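Local coordinates for protein beta-glucanase (Podospora anserina, PDB 4LE4) that probably hydrolyses the glycosidic bonds of beta-glucans as a family GH131 glycoside hydrolase and binds the oligosaccharide cellotriose, at residues A[2-7]-A[229-234]; A[89-94]-A[198-203]; A[95-100]-A[167-172]; A[143-148]-A[174-179]. All coordinates share one frame; numbering follows the deposited sequence.

Contacts 1 and 3 are two seams of one antiparallel sheet: strand 94-102 lies between strands 222-233 and 163-170, and backbone bonds E232 to Y96 and Y230 to H98 join them. Contact 4 instead spans the two sheets of the sandwich, carried mainly by side chains, with no backbone pairing. It and contact 3 form the buried, aromatic-rich part, linked by the E168 to G177 backbone bond. Contact 1 is partly buried, with W5 and I231 inside and T2 and S233 at its more exposed end. Contact 2 is a surface meeting of loops, resting on one hydrogen bond from the N91 side-chain amide to a backbone carbonyl; I90 links it to Y97 and I231.

Contact 1 (A[2-7]-A[229-234]); sequences TILWDG and VYIESG
L4 and W5 both face I231, which makes this a classic beta bulge in the antiparallel pairing of the N-terminal strand with strand 222-233. The two segments run 166° apart, and the register slips by one residue between I3-E232 and W5-I231. I231 O accepts both bulge amides, L4 N at 2.8 Å and W5 N at 3.2 Å, while I231 N returns a bond to W5 O. The bulge turns the L4 side chain toward the partner strand. Its CB lies 3.6 Å from I231 O, and CG passes 3.8 Å from S233 OG. At the tip the branches divide: CD1 rests 3.9 Å from S233 CB and near I231 CG2, while CD2 approaches S233 OG. With an alanine here, S233 and the CG2 methyl of I231 are likely to lose the leucine's cover, opening a gap beside the bulge. W5 points to the I231 side of the sheet, with CG opposite the backbone N (chi1 167°), which carries the indole along the strand. CE3 then meets I231 CD1 at 3.6 Å, and V229 CG1 sits at the ring edge by CZ3. The indole NE1 bonds to P29 O. D6 pairs with Y230 on the other side of the sheet, its carboxylate engaged by R8. Past the weak G7 N to V229 O bond, a water donates to G7 O at 3.0 Å and accepts from V229 N.

Contact 2 (A[89-94]-A[198-203]); sequences AINQGK and TSSNGA
N91 and G202 bring the two loops together, with CA atoms 5.0 Å apart; N91 belongs to a type I beta turn from A89 to Q92, and G202 closes an ST turn that starts at S200. In that ST turn S200 OG accepts from G202 N at 3.0 Å, and the same hydroxyl also bonds to D204 OD1. The turn presents S200 O to the asparagine. N91 ND2 donates to it at 2.6 Å, a short bond with 148° at the hydrogen. The oxygen lies in the N91 amide plane, but the donor stands 51° above the S200 carbonyl plane and so misses the lone pairs. N91 reaches this point with CG held between its own backbone N and carbonyl carbon (chi1 66°), and its CB lies 3.8 Å from S200 OG. A leucine in its place would probably lose this bond and leave S200 O without its amide donor. A water donates to N91 O at 2.8 Å and, weakly, to S200 O. G202 suits its place: its backbone angles would jam a CB against the preceding carbonyl, and that CB would also press on N91 OD1. These loops lie at the surface, between strands of the GH131 domain. I90, which is buried, brings its tip CD1 to 3.2 Å from G202 O.

Contact 3 (A[95-100]-A[167-172]); sequences VYYHFS and YEIDFA
The F99 ring turns its edge to one face of the Y167 ring, an offset edge-to-face pair with centroids 5.3 Å apart and planes at 68°. F99 CE1 makes the approach, 3.6 Å from Y167 CZ and nearer the rim of that face than its middle. Y97 lies on the same side of the sheet: its CB packs beside Y167 CD2, and further out its CD1 meets I169 CD1 at 3.8 Å. F171, just past the strand, crosses Y97 at about a right angle and receives V95 CG2 at its ring edge. Its ring is seated on I169 CG2, which stands over the centre of one face. This apolar side looks into the sandwich, where A118, F120 and L127 of the second sheet meet it. The backbone frame is regular antiparallel pairing. V95 and I169 exchange two bonds, and so do Y97 and Y167, Y97 N donating to Y167 O at 2.9 Å. The phenol ends are held outside the pair, Y97 OH by I90 O and Y167 OH by A118 O. The opposite side of the sheet carries Y96 and E168, which lie alongside each other and point the same way, with Y96 CE1 3.7 Å from E168 CG. With CG anti to the backbone N (chi1 170°), the extended E168 chain carries OE1 to R189, in a salt bridge, and to W179 NE1, while Y96 OH bonds to K94 NZ. The chemistry thus divides by face: rings and aliphatic side chains face the sandwich interior, where hydroxyls bond backbone carbonyls, and a carboxylate with a cation lies on the outer side.

Contact 4 (A[143-148]-A[174-179]); sequences LRWCVG and GTVGFW
The packing of W145 on F178 joins the two facing sheets of the beta-sandwich, as in the concanavalin-like fold of this clan. Strands 142-147 and 175-182 belong to different sheets: the axes of 143-147 and 175-179 come no closer than 9.0 Å. Each aromatic residue has its CG opposite the backbone N (chi1 173° for W145), and the two side chains slide past each other in opposite directions. The result is an offset stack, with the five-membered ring of W145 and the F178 ring 4.2 Å between centroids and 18° between planes. The offset puts each CB over the other ring in a CH-pi contact. F178 CB stands 3.4 Å from the centroid of the W145 six-membered ring, almost on its normal, and W145 CB lies 3.9 Å from the centroid of the F178 ring, over its face. The other W145 face receives V147 CG2, which sandwiches the indole. The Y167 ring also meets the indole, while NE1 has a weak bond to T125 OG1. Beside this core V147 CG2 meets V176 CG1 at 3.5 Å. At the ring edge, in the indole plane, V176 O lies 3.4 Å from W145 CH2.

Contact 1 (A[2-7]-A[229-234])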
loop_
_atom_site.group_PDB
_atom_site.type_symbol
_atom_site.label_atom_id
_atom_site.label_comp_id
_atom_site.label_asym_id
_atom_site.label_seq_id
_atom_site.Cartn_x
_atom_site.Cartn_y
_atom_site.Cartn_z
ATOM N N THR A 2 -12.167 7.033 -14.491
ATOM C CA THR A 2 -12.822 5.733 -14.557
ATOM C C THR A 2 -12.148 4.779 -13.591
ATOM O O THR A 2 -10.954 4.526 -13.712
ATOM C CB THR A 2 -12.686 5.092 -15.940
ATOM O OG1 THR A 2 -13.246 5.954 -16.934
ATOM C CG2 THR A 2 -13.400 3.752 -15.962
ATOM N N ILE A 3 -12.903 4.233 -12.648
ATOM C CA ILE A 3 -12.307 3.293 -11.701
ATOM C C ILE A 3 -12.188 1.947 -12.375
ATOM O O ILE A 3 -13.210 1.359 -12.749
ATOM C CB ILE A 3 -13.172 3.102 -10.454
ATOM C CG1 ILE A 3 -13.245 4.413 -9.687
ATOM C CG2 ILE A 3 -12.592 1.952 -9.587
ATOM C CD1 ILE A 3 -14.223 4.392 -8.502
ATOM N N LEU A 4 -10.962 1.449 -12.522
ATOM C CA LEU A 4 -10.738 0.154 -13.146
ATOM C C LEU A 4 -10.912 -0.950 -12.124
ATOM O O LEU A 4 -11.399 -2.036 -12.433
ATOM C CB LEU A 4 -9.316 0.057 -13.707
ATOM C CG LEU A 4 -8.930 1.018 -14.823
ATOM C CD1 LEU A 4 -7.481 0.786 -15.207
ATOM C CD2 LEU A 4 -9.837 0.777 -16.024
ATOM N N TRP A 5 -10.479 -0.680 -10.899
ATOM C CA TRP A 5 -10.591 -1.667 -9.840
ATOM C C TRP A 5 -10.706 -0.924 -8.508
ATOM O O TRP A 5 -10.023 0.072 -8.270
ATOM C CB TRP A 5 -9.377 -2.601 -9.851
ATOM C CG TRP A 5 -9.251 -3.444 -8.598
ATOM C CD1 TRP A 5 -9.825 -4.656 -8.355
ATOM C CD2 TRP A 5 -8.473 -3.123 -7.435
ATOM N NE1 TRP A 5 -9.445 -5.126 -7.110
ATOM C CE2 TRP A 5 -8.615 -4.197 -6.526
ATOM C CE3 TRP A 5 -7.661 -2.033 -7.082
ATOM C CZ2 TRP A 5 -7.971 -4.218 -5.266
ATOM C CZ3 TRP A 5 -7.004 -2.052 -5.800
ATOM C CH2 TRP A 5 -7.177 -3.141 -4.931
ATOM N N ASP A 6 -11.624 -1.399 -7.673
ATOM C CA ASP A 6 -11.907 -0.788 -6.380
ATOM C C ASP A 6 -11.452 -1.686 -5.225
ATOM O O ASP A 6 -11.982 -2.793 -5.018
ATOM C CB ASP A 6 -13.412 -0.539 -6.260
ATOM C CG ASP A 6 -13.750 0.514 -5.240
ATOM O OD1 ASP A 6 -13.020 0.604 -4.220
ATOM O OD2 ASP A 6 -14.767 1.236 -5.437
ATOM N N GLY A 7 -10.489 -1.192 -4.444
ATOM C CA GLY A 7 -10.015 -1.995 -3.344
ATOM C C GLY A 7 -10.341 -1.338 -2.025
ATOM O O GLY A 7 -9.644 -1.567 -1.046
ATOM N N VAL A 229 -7.839 2.561 -1.308
ATOM C CA VAL A 229 -7.026 1.838 -2.277
ATOM C C VAL A 229 -7.866 1.556 -3.535
ATOM O O VAL A 229 -8.876 0.890 -3.442
ATOM C CB VAL A 229 -6.594 0.487 -1.704
ATOM C CG1 VAL A 229 -5.729 -0.269 -2.749
ATOM C CG2 VAL A 229 -5.802 0.707 -0.362
ATOM N N TYR A 230 -7.462 2.078 -4.683
ATOM C CA TYR A 230 -8.182 1.827 -5.942
ATOM C C TYR A 230 -7.298 2.221 -7.124
ATOM O O TYR A 230 -6.274 2.895 -6.972
ATOM C CB TYR A 230 -9.544 2.569 -5.981
ATOM C CG TYR A 230 -9.487 4.090 -6.054
ATOM C CD1 TYR A 230 -9.646 4.750 -7.280
ATOM C CD2 TYR A 230 -9.300 4.872 -4.902
ATOM C CE1 TYR A 230 -9.626 6.152 -7.360
ATOM C CE2 TYR A 230 -9.276 6.274 -4.976
ATOM C CZ TYR A 230 -9.444 6.895 -6.217
ATOM O OH TYR A 230 -9.457 8.261 -6.311
ATOM N N ILE A 231 -7.679 1.768 -8.304
ATOM C CA ILE A 231 -6.906 2.040 -9.508
ATOM C C ILE A 231 -7.829 2.663 -10.542
ATOM O O ILE A 231 -8.913 2.144 -10.794
ATOM C CB ILE A 231 -6.328 0.750 -10.082
ATOM C CG1 ILE A 231 -5.327 0.126 -9.085
ATOM C CG2 ILE A 231 -5.627 1.076 -11.404
ATOM C CD1 ILE A 231 -4.980 -1.371 -9.400
ATOM N N GLU A 232 -7.400 3.769 -11.141
ATOM C CA GLU A 232 -8.244 4.444 -12.120
ATOM C C GLU A 232 -7.443 4.827 -13.370
ATOM O O GLU A 232 -6.207 4.859 -13.356
ATOM C CB GLU A 232 -8.895 5.673 -11.461
ATOM C CG GLU A 232 -8.120 6.932 -11.579
ATOM C CD GLU A 232 -8.647 8.090 -10.740
ATOM O OE1 GLU A 232 -9.864 8.334 -10.685
ATOM O OE2 GLU A 232 -7.811 8.787 -10.148
ATOM N N SER A 233 -8.148 5.081 -14.468
ATOM C CA SER A 233 -7.461 5.476 -15.690
ATOM C C SER A 233 -8.120 6.719 -16.232
ATOM O O SER A 233 -9.182 7.118 -15.749
ATOM C CB SER A 233 -7.540 4.384 -16.752
ATOM O OG SER A 233 -8.895 4.115 -17.055
ATOM N N GLY A 234 -7.477 7.312 -17.238
ATOM C CA GLY A 234 -7.984 8.511 -17.872
ATOM C C GLY A 234 -8.433 9.570 -16.889
ATOM O O GLY A 234 -9.612 9.634 -16.544
HETATM O O HOH W 1 -8.748 0.673 0.733
#

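Contact 2 (A[89-94]-A[198-203])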
loop_
_atom_site.group_PDB
_atom_site.type_symbol
_atom_site.label_atom_id
_atom_site.label_comp_id
_atom_site.label_asym_id
_atom_site.label_seq_id
_atom_site.Cartn_x
_atom_site.Cartn_y
_atom_site.Cartn_z
ATOM N N ALA A 89 -7.469 -3.821 -17.311
ATOM C CA ALA A 89 -6.119 -3.569 -17.821
ATOM C C ALA A 89 -5.372 -2.530 -16.959
ATOM O O ALA A 89 -5.050 -1.422 -17.406
ATOM C CB ALA A 89 -6.195 -3.082 -19.283
ATOM N N ILE A 90 -5.095 -2.902 -15.718
ATOM C CA ILE A 90 -4.417 -2.000 -14.807
ATOM C C ILE A 90 -2.919 -1.866 -15.027
ATOM O O ILE A 90 -2.275 -1.063 -14.352
ATOM C CB ILE A 90 -4.678 -2.434 -13.367
ATOM C CG1 ILE A 90 -4.115 -3.834 -13.147
ATOM C CG2 ILE A 90 -6.196 -2.433 -13.096
ATOM C CD1 ILE A 90 -4.029 -4.199 -11.666
ATOM N N ASN A 91 -2.363 -2.631 -15.969
ATOM C CA ASN A 91 -0.929 -2.578 -16.258
ATOM C C ASN A 91 -0.620 -2.199 -17.698
ATOM O O ASN A 91 0.416 -2.586 -18.250
ATOM C CB ASN A 91 -0.259 -3.917 -15.941
ATOM C CG ASN A 91 -0.739 -5.049 -16.845
ATOM O OD1 ASN A 91 -1.902 -5.089 -17.259
ATOM N ND2 ASN A 91 0.160 -5.986 -17.138
ATOM N N GLN A 92 -1.511 -1.427 -18.299
ATOM C CA GLN A 92 -1.321 -0.984 -19.669
ATOM C C GLN A 92 -1.660 0.497 -19.791
ATOM O O GLN A 92 -2.649 0.980 -19.220
ATOM C CB GLN A 92 -2.218 -1.775 -20.617
ATOM C CG GLN A 92 -2.001 -3.272 -20.616
ATOM C CD GLN A 92 -0.603 -3.704 -21.086
ATOM O OE1 GLN A 92 0.073 -2.997 -21.837
ATOM N NE2 GLN A 92 -0.179 -4.892 -20.651
ATOM N N GLY A 93 -0.850 1.217 -20.547
ATOM C CA GLY A 93 -1.100 2.631 -20.717
ATOM C C GLY A 93 -0.845 3.446 -19.467
ATOM O O GLY A 93 0.022 3.111 -18.643
ATOM N N LYS A 94 -1.593 4.535 -19.335
ATOM C CA LYS A 94 -1.435 5.398 -18.175
ATOM C C LYS A 94 -2.508 5.039 -17.176
ATOM O O LYS A 94 -3.712 5.087 -17.469
ATOM C CB LYS A 94 -1.534 6.880 -18.572
ATOM C CG LYS A 94 -0.930 7.846 -17.532
ATOM C CD LYS A 94 -1.543 9.246 -17.672
ATOM C CE LYS A 94 -3.072 9.139 -17.508
ATOM N NZ LYS A 94 -3.855 10.409 -17.632
ATOM N N THR A 198 9.212 -0.731 -16.225
ATOM C CA THR A 198 7.895 -0.961 -15.708
ATOM C C THR A 198 7.444 -2.231 -16.411
ATOM O O THR A 198 7.109 -2.224 -17.594
ATOM C CB THR A 198 7.000 0.251 -16.021
ATOM O OG1 THR A 198 5.830 0.187 -15.209
ATOM C CG2 THR A 198 6.610 0.297 -17.471
ATOM N N SER A 199 7.525 -3.345 -15.713
ATOM C CA SER A 199 7.132 -4.619 -16.301
ATOM C C SER A 199 6.185 -5.190 -15.270
ATOM O O SER A 199 6.533 -5.304 -14.097
ATOM C CB SER A 199 8.359 -5.524 -16.483
ATOM O OG SER A 199 8.075 -6.670 -17.281
ATOM N N SER A 200 4.974 -5.512 -15.696
ATOM C CA SER A 200 3.982 -6.041 -14.770
ATOM C C SER A 200 2.970 -6.865 -15.516
ATOM O O SER A 200 2.691 -6.587 -16.679
ATOM C CB SER A 200 3.268 -4.884 -14.063
ATOM O OG SER A 200 2.141 -5.328 -13.324
ATOM N N ASN A 201 2.422 -7.879 -14.848
ATOM C CA ASN A 201 1.382 -8.723 -15.451
ATOM C C ASN A 201 0.009 -8.248 -14.981
ATOM O O ASN A 201 -1.009 -8.805 -15.388
ATOM C CB ASN A 201 1.481 -10.154 -14.988
ATOM C CG ASN A 201 0.683 -10.378 -13.721
ATOM O OD1 ASN A 201 -0.359 -11.035 -13.732
ATOM N ND2 ASN A 201 1.149 -9.795 -12.628
ATOM N N GLY A 202 -0.029 -7.267 -14.087
ATOM C CA GLY A 202 -1.319 -6.783 -13.608
ATOM C C GLY A 202 -1.832 -7.526 -12.389
ATOM O O GLY A 202 -2.816 -7.111 -11.792
ATOM N N ALA A 203 -1.194 -8.641 -12.035
ATOM C CA ALA A 203 -1.572 -9.410 -10.851
ATOM C C ALA A 203 -0.306 -9.433 -10.024
ATOM O O ALA A 203 0.198 -10.491 -9.672
ATOM C CB ALA A 203 -1.966 -10.815 -11.225
HETATM O O HOH W 2 3.004 -3.721 -18.609
#

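Contact 3 (A[95-100]-A[167-172])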
loop_
_atom_site.group_PDB
_atom_site.type_symbol
_atom_site.label_atom_id
_atom_site.label_comp_id
_atom_site.label_asym_id
_atom_site.label_seq_id
_atom_site.Cartn_x
_atom_site.Cartn_y
_atom_site.Cartn_z
ATOM N N VAL A 95 -2.058 4.692 -15.974
ATOM C CA VAL A 95 -2.945 4.251 -14.898
ATOM C C VAL A 95 -2.512 4.918 -13.597
ATOM O O VAL A 95 -1.322 5.149 -13.401
ATOM C CB VAL A 95 -2.807 2.723 -14.708
ATOM C CG1 VAL A 95 -3.825 2.228 -13.706
ATOM C CG2 VAL A 95 -2.961 2.017 -16.051
ATOM N N TYR A 96 -3.466 5.243 -12.723
ATOM C CA TYR A 96 -3.137 5.862 -11.437
ATOM C C TYR A 96 -3.442 4.876 -10.322
ATOM O O TYR A 96 -4.567 4.377 -10.224
ATOM C CB TYR A 96 -3.978 7.109 -11.209
ATOM C CG TYR A 96 -3.754 8.167 -12.258
ATOM C CD1 TYR A 96 -2.700 9.078 -12.144
ATOM C CD2 TYR A 96 -4.595 8.259 -13.350
ATOM C CE1 TYR A 96 -2.506 10.073 -13.115
ATOM C CE2 TYR A 96 -4.406 9.229 -14.321
ATOM C CZ TYR A 96 -3.369 10.128 -14.198
ATOM O OH TYR A 96 -3.202 11.078 -15.183
ATOM N N TYR A 97 -2.453 4.610 -9.473
ATOM C CA TYR A 97 -2.623 3.656 -8.378
ATOM C C TYR A 97 -2.742 4.422 -7.069
ATOM O O TYR A 97 -1.780 5.028 -6.615
ATOM C CB TYR A 97 -1.419 2.728 -8.296
ATOM C CG TYR A 97 -1.450 1.592 -9.266
ATOM C CD1 TYR A 97 -1.409 1.831 -10.639
ATOM C CD2 TYR A 97 -1.494 0.272 -8.817
ATOM C CE1 TYR A 97 -1.405 0.762 -11.537
ATOM C CE2 TYR A 97 -1.494 -0.796 -9.703
ATOM C CZ TYR A 97 -1.445 -0.542 -11.064
ATOM O OH TYR A 97 -1.382 -1.612 -11.945
ATOM N N HIS A 98 -3.920 4.386 -6.465
ATOM C CA HIS A 98 -4.178 5.120 -5.227
ATOM C C HIS A 98 -4.124 4.292 -3.945
ATOM O O HIS A 98 -4.422 3.101 -3.929
ATOM C CB HIS A 98 -5.604 5.693 -5.213
ATOM C CG HIS A 98 -5.857 6.839 -6.139
ATOM N ND1 HIS A 98 -6.223 6.672 -7.461
ATOM C CD2 HIS A 98 -5.885 8.173 -5.906
ATOM C CE1 HIS A 98 -6.458 7.856 -8.003
ATOM N NE2 HIS A 98 -6.265 8.781 -7.078
ATOM N N PHE A 99 -3.771 4.962 -2.856
ATOM C CA PHE A 99 -3.809 4.363 -1.516
ATOM C C PHE A 99 -3.494 5.407 -0.471
ATOM O O PHE A 99 -2.821 6.389 -0.754
ATOM C CB PHE A 99 -2.902 3.134 -1.339
ATOM C CG PHE A 99 -1.413 3.417 -1.486
ATOM C CD1 PHE A 99 -0.855 3.514 -2.745
ATOM C CD2 PHE A 99 -0.585 3.585 -0.354
ATOM C CE1 PHE A 99 0.507 3.780 -2.914
ATOM C CE2 PHE A 99 0.815 3.855 -0.520
ATOM C CZ PHE A 99 1.342 3.948 -1.803
ATOM N N SER A 100 -4.020 5.209 0.737
ATOM C CA SER A 100 -3.750 6.122 1.830
ATOM C C SER A 100 -3.174 5.201 2.922
ATOM O O SER A 100 -3.607 4.074 3.081
ATOM C CB SER A 100 -5.030 6.838 2.280
ATOM O OG SER A 100 -5.565 7.645 1.217
ATOM N N TYR A 167 0.363 6.630 -7.562
ATOM C CA TYR A 167 1.512 6.411 -8.459
ATOM C C TYR A 167 0.922 6.692 -9.853
ATOM O O TYR A 167 -0.081 6.097 -10.194
ATOM C CB TYR A 167 1.944 4.954 -8.508
ATOM C CG TYR A 167 2.412 4.341 -7.226
ATOM C CD1 TYR A 167 3.130 5.081 -6.301
ATOM C CD2 TYR A 167 2.200 2.979 -6.980
ATOM C CE1 TYR A 167 3.643 4.476 -5.146
ATOM C CE2 TYR A 167 2.701 2.359 -5.832
ATOM C CZ TYR A 167 3.427 3.117 -4.916
ATOM O OH TYR A 167 3.949 2.517 -3.771
ATOM N N GLU A 168 1.521 7.599 -10.613
ATOM C CA GLU A 168 1.072 7.908 -11.982
ATOM C C GLU A 168 1.974 7.026 -12.844
ATOM O O GLU A 168 3.150 7.333 -13.055
ATOM C CB GLU A 168 1.324 9.387 -12.295
ATOM C CG GLU A 168 1.094 9.714 -13.786
ATOM C CD GLU A 168 1.167 11.190 -14.132
ATOM O OE1 GLU A 168 1.610 12.005 -13.301
ATOM O OE2 GLU A 168 0.781 11.535 -15.273
ATOM N N ILE A 169 1.444 5.910 -13.325
ATOM C CA ILE A 169 2.291 5.012 -14.069
ATOM C C ILE A 169 1.929 4.992 -15.559
ATOM O O ILE A 169 0.766 4.835 -15.906
ATOM C CB ILE A 169 2.165 3.577 -13.503
ATOM C CG1 ILE A 169 2.360 3.610 -11.968
ATOM C CG2 ILE A 169 3.200 2.644 -14.183
ATOM C CD1 ILE A 169 2.337 2.264 -11.300
ATOM N N ASP A 170 2.927 5.169 -16.412
ATOM C CA ASP A 170 2.695 5.067 -17.853
ATOM C C ASP A 170 3.423 3.795 -18.236
ATOM O O ASP A 170 4.647 3.810 -18.404
ATOM C CB ASP A 170 3.302 6.245 -18.621
ATOM C CG ASP A 170 2.877 6.251 -20.096
ATOM O OD1 ASP A 170 2.548 5.163 -20.625
ATOM O OD2 ASP A 170 2.872 7.337 -20.716
ATOM N N PHE A 171 2.692 2.692 -18.368
ATOM C CA PHE A 171 3.316 1.417 -18.703
ATOM C C PHE A 171 3.841 1.348 -20.145
ATOM O O PHE A 171 4.614 0.464 -20.484
ATOM C CB PHE A 171 2.332 0.286 -18.455
ATOM C CG PHE A 171 2.034 0.047 -17.003
ATOM C CD1 PHE A 171 2.876 -0.759 -16.232
ATOM C CD2 PHE A 171 0.909 0.608 -16.411
ATOM C CE1 PHE A 171 2.600 -1.006 -14.876
ATOM C CE2 PHE A 171 0.614 0.371 -15.062
ATOM C CZ PHE A 171 1.473 -0.447 -14.286
ATOM N N ALA A 172 3.421 2.285 -20.982
ATOM C CA ALA A 172 3.881 2.289 -22.371
ATOM C C ALA A 172 5.224 2.996 -22.463
ATOM O O ALA A 172 6.147 2.507 -23.110
ATOM C CB ALA A 172 2.855 2.969 -23.259
#

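Contact 4 (A[143-148]-A[174-179])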
loop_
_atom_site.group_PDB
_atom_site.type_symbol
_atom_site.label_atom_id
_atom_site.label_comp_id
_atom_site.label_asym_id
_atom_site.label_seq_id
_atom_site.Cartn_x
_atom_site.Cartn_y
_atom_site.Cartn_z
ATOM N N LEU A 143 9.568 8.152 5.499
ATOM C CA LEU A 143 8.715 7.342 4.623
ATOM C C LEU A 143 9.257 7.814 3.254
ATOM O O LEU A 143 9.348 9.017 3.005
ATOM C CB LEU A 143 7.247 7.745 4.751
ATOM C CG LEU A 143 6.241 6.963 3.904
ATOM C CD1 LEU A 143 6.329 5.451 4.180
ATOM C CD2 LEU A 143 4.833 7.498 4.223
ATOM N N ARG A 144 9.593 6.884 2.375
ATOM C CA ARG A 144 10.192 7.235 1.080
ATOM C C ARG A 144 9.431 6.652 -0.085
ATOM O O ARG A 144 8.846 5.574 0.017
ATOM C CB ARG A 144 11.584 6.622 0.974
ATOM C CG ARG A 144 12.547 6.940 2.105
ATOM C CD ARG A 144 13.538 5.786 2.219
ATOM N NE ARG A 144 14.591 5.990 3.217
ATOM C CZ ARG A 144 15.790 6.504 2.946
ATOM N NH1 ARG A 144 16.694 6.632 3.917
ATOM N NH2 ARG A 144 16.093 6.904 1.713
ATOM N N TRP A 145 9.486 7.350 -1.207
ATOM C CA TRP A 145 8.917 6.831 -2.441
ATOM C C TRP A 145 10.158 6.482 -3.267
ATOM O O TRP A 145 11.010 7.336 -3.480
ATOM C CB TRP A 145 8.106 7.895 -3.171
ATOM C CG TRP A 145 7.660 7.412 -4.520
ATOM C CD1 TRP A 145 6.864 6.325 -4.795
ATOM C CD2 TRP A 145 7.995 7.999 -5.789
ATOM N NE1 TRP A 145 6.687 6.213 -6.158
ATOM C CE2 TRP A 145 7.366 7.223 -6.787
ATOM C CE3 TRP A 145 8.769 9.102 -6.172
ATOM C CZ2 TRP A 145 7.484 7.517 -8.161
ATOM C CZ3 TRP A 145 8.898 9.400 -7.544
ATOM C CH2 TRP A 145 8.253 8.606 -8.513
ATOM N N CYS A 146 10.249 5.245 -3.730
ATOM C CA CYS A 146 11.387 4.774 -4.507
ATOM C C CYS A 146 10.960 4.353 -5.914
ATOM O O CYS A 146 9.798 3.945 -6.142
ATOM C CB CYS A 146 12.011 3.555 -3.833
ATOM S SG CYS A 146 12.574 3.932 -2.170
ATOM N N VAL A 147 11.919 4.462 -6.836
ATOM C CA VAL A 147 11.739 4.045 -8.226
ATOM C C VAL A 147 13.009 3.266 -8.543
ATOM O O VAL A 147 14.116 3.800 -8.422
ATOM C CB VAL A 147 11.613 5.249 -9.206
ATOM C CG1 VAL A 147 11.490 4.726 -10.636
ATOM C CG2 VAL A 147 10.405 6.093 -8.832
ATOM N N GLY A 148 12.851 1.997 -8.893
ATOM C CA GLY A 148 14.017 1.173 -9.172
ATOM C C GLY A 148 14.926 1.066 -7.961
ATOM O O GLY A 148 16.141 0.901 -8.086
ATOM N N GLY A 174 7.098 3.632 -19.768
ATOM C CA GLY A 174 8.013 3.156 -18.742
ATOM C C GLY A 174 8.416 4.278 -17.805
ATOM O O GLY A 174 9.606 4.528 -17.578
ATOM N N THR A 175 7.427 4.984 -17.268
ATOM C CA THR A 175 7.706 6.078 -16.336
ATOM C C THR A 175 6.756 6.020 -15.155
ATOM O O THR A 175 5.655 5.481 -15.261
ATOM C CB THR A 175 7.530 7.493 -16.971
ATOM O OG1 THR A 175 6.167 7.692 -17.363
ATOM C CG2 THR A 175 8.443 7.654 -18.182
ATOM N N VAL A 176 7.178 6.573 -14.023
ATOM C CA VAL A 176 6.287 6.610 -12.857
ATOM C C VAL A 176 6.451 7.951 -12.164
ATOM O O VAL A 176 7.577 8.362 -11.837
ATOM C CB VAL A 176 6.577 5.460 -11.856
ATOM C CG1 VAL A 176 8.000 5.553 -11.375
ATOM C CG2 VAL A 176 5.579 5.516 -10.652
ATOM N N GLY A 177 5.320 8.619 -11.951
ATOM C CA GLY A 177 5.273 9.918 -11.291
ATOM C C GLY A 177 4.627 9.726 -9.915
ATOM O O GLY A 177 3.949 8.726 -9.683
ATOM N N PHE A 178 4.800 10.700 -9.036
ATOM C CA PHE A 178 4.327 10.576 -7.669
ATOM C C PHE A 178 3.424 11.724 -7.247
ATOM O O PHE A 178 3.837 12.881 -7.271
ATOM C CB PHE A 178 5.564 10.498 -6.762
ATOM C CG PHE A 178 5.250 10.363 -5.288
ATOM C CD1 PHE A 178 4.753 9.170 -4.776
ATOM C CD2 PHE A 178 5.542 11.405 -4.425
ATOM C CE1 PHE A 178 4.565 9.018 -3.403
ATOM C CE2 PHE A 178 5.363 11.276 -3.057
ATOM C CZ PHE A 178 4.874 10.074 -2.554
ATOM N N TRP A 179 2.194 11.387 -6.870
ATOM C CA TRP A 179 1.211 12.364 -6.387
ATOM C C TRP A 179 1.036 12.064 -4.894
ATOM O O TRP A 179 1.070 10.905 -4.484
ATOM C CB TRP A 179 -0.113 12.198 -7.118
ATOM C CG TRP A 179 -0.013 12.583 -8.548
ATOM C CD1 TRP A 179 0.599 11.889 -9.553
ATOM C CD2 TRP A 179 -0.561 13.767 -9.149
ATOM N NE1 TRP A 179 0.461 12.569 -10.754
ATOM C CE2 TRP A 179 -0.242 13.724 -10.528
ATOM C CE3 TRP A 179 -1.294 14.859 -8.646
ATOM C CZ2 TRP A 179 -0.635 14.737 -11.431
ATOM C CZ3 TRP A 179 -1.684 15.868 -9.533
ATOM C CH2 TRP A 179 -1.353 15.798 -10.913
#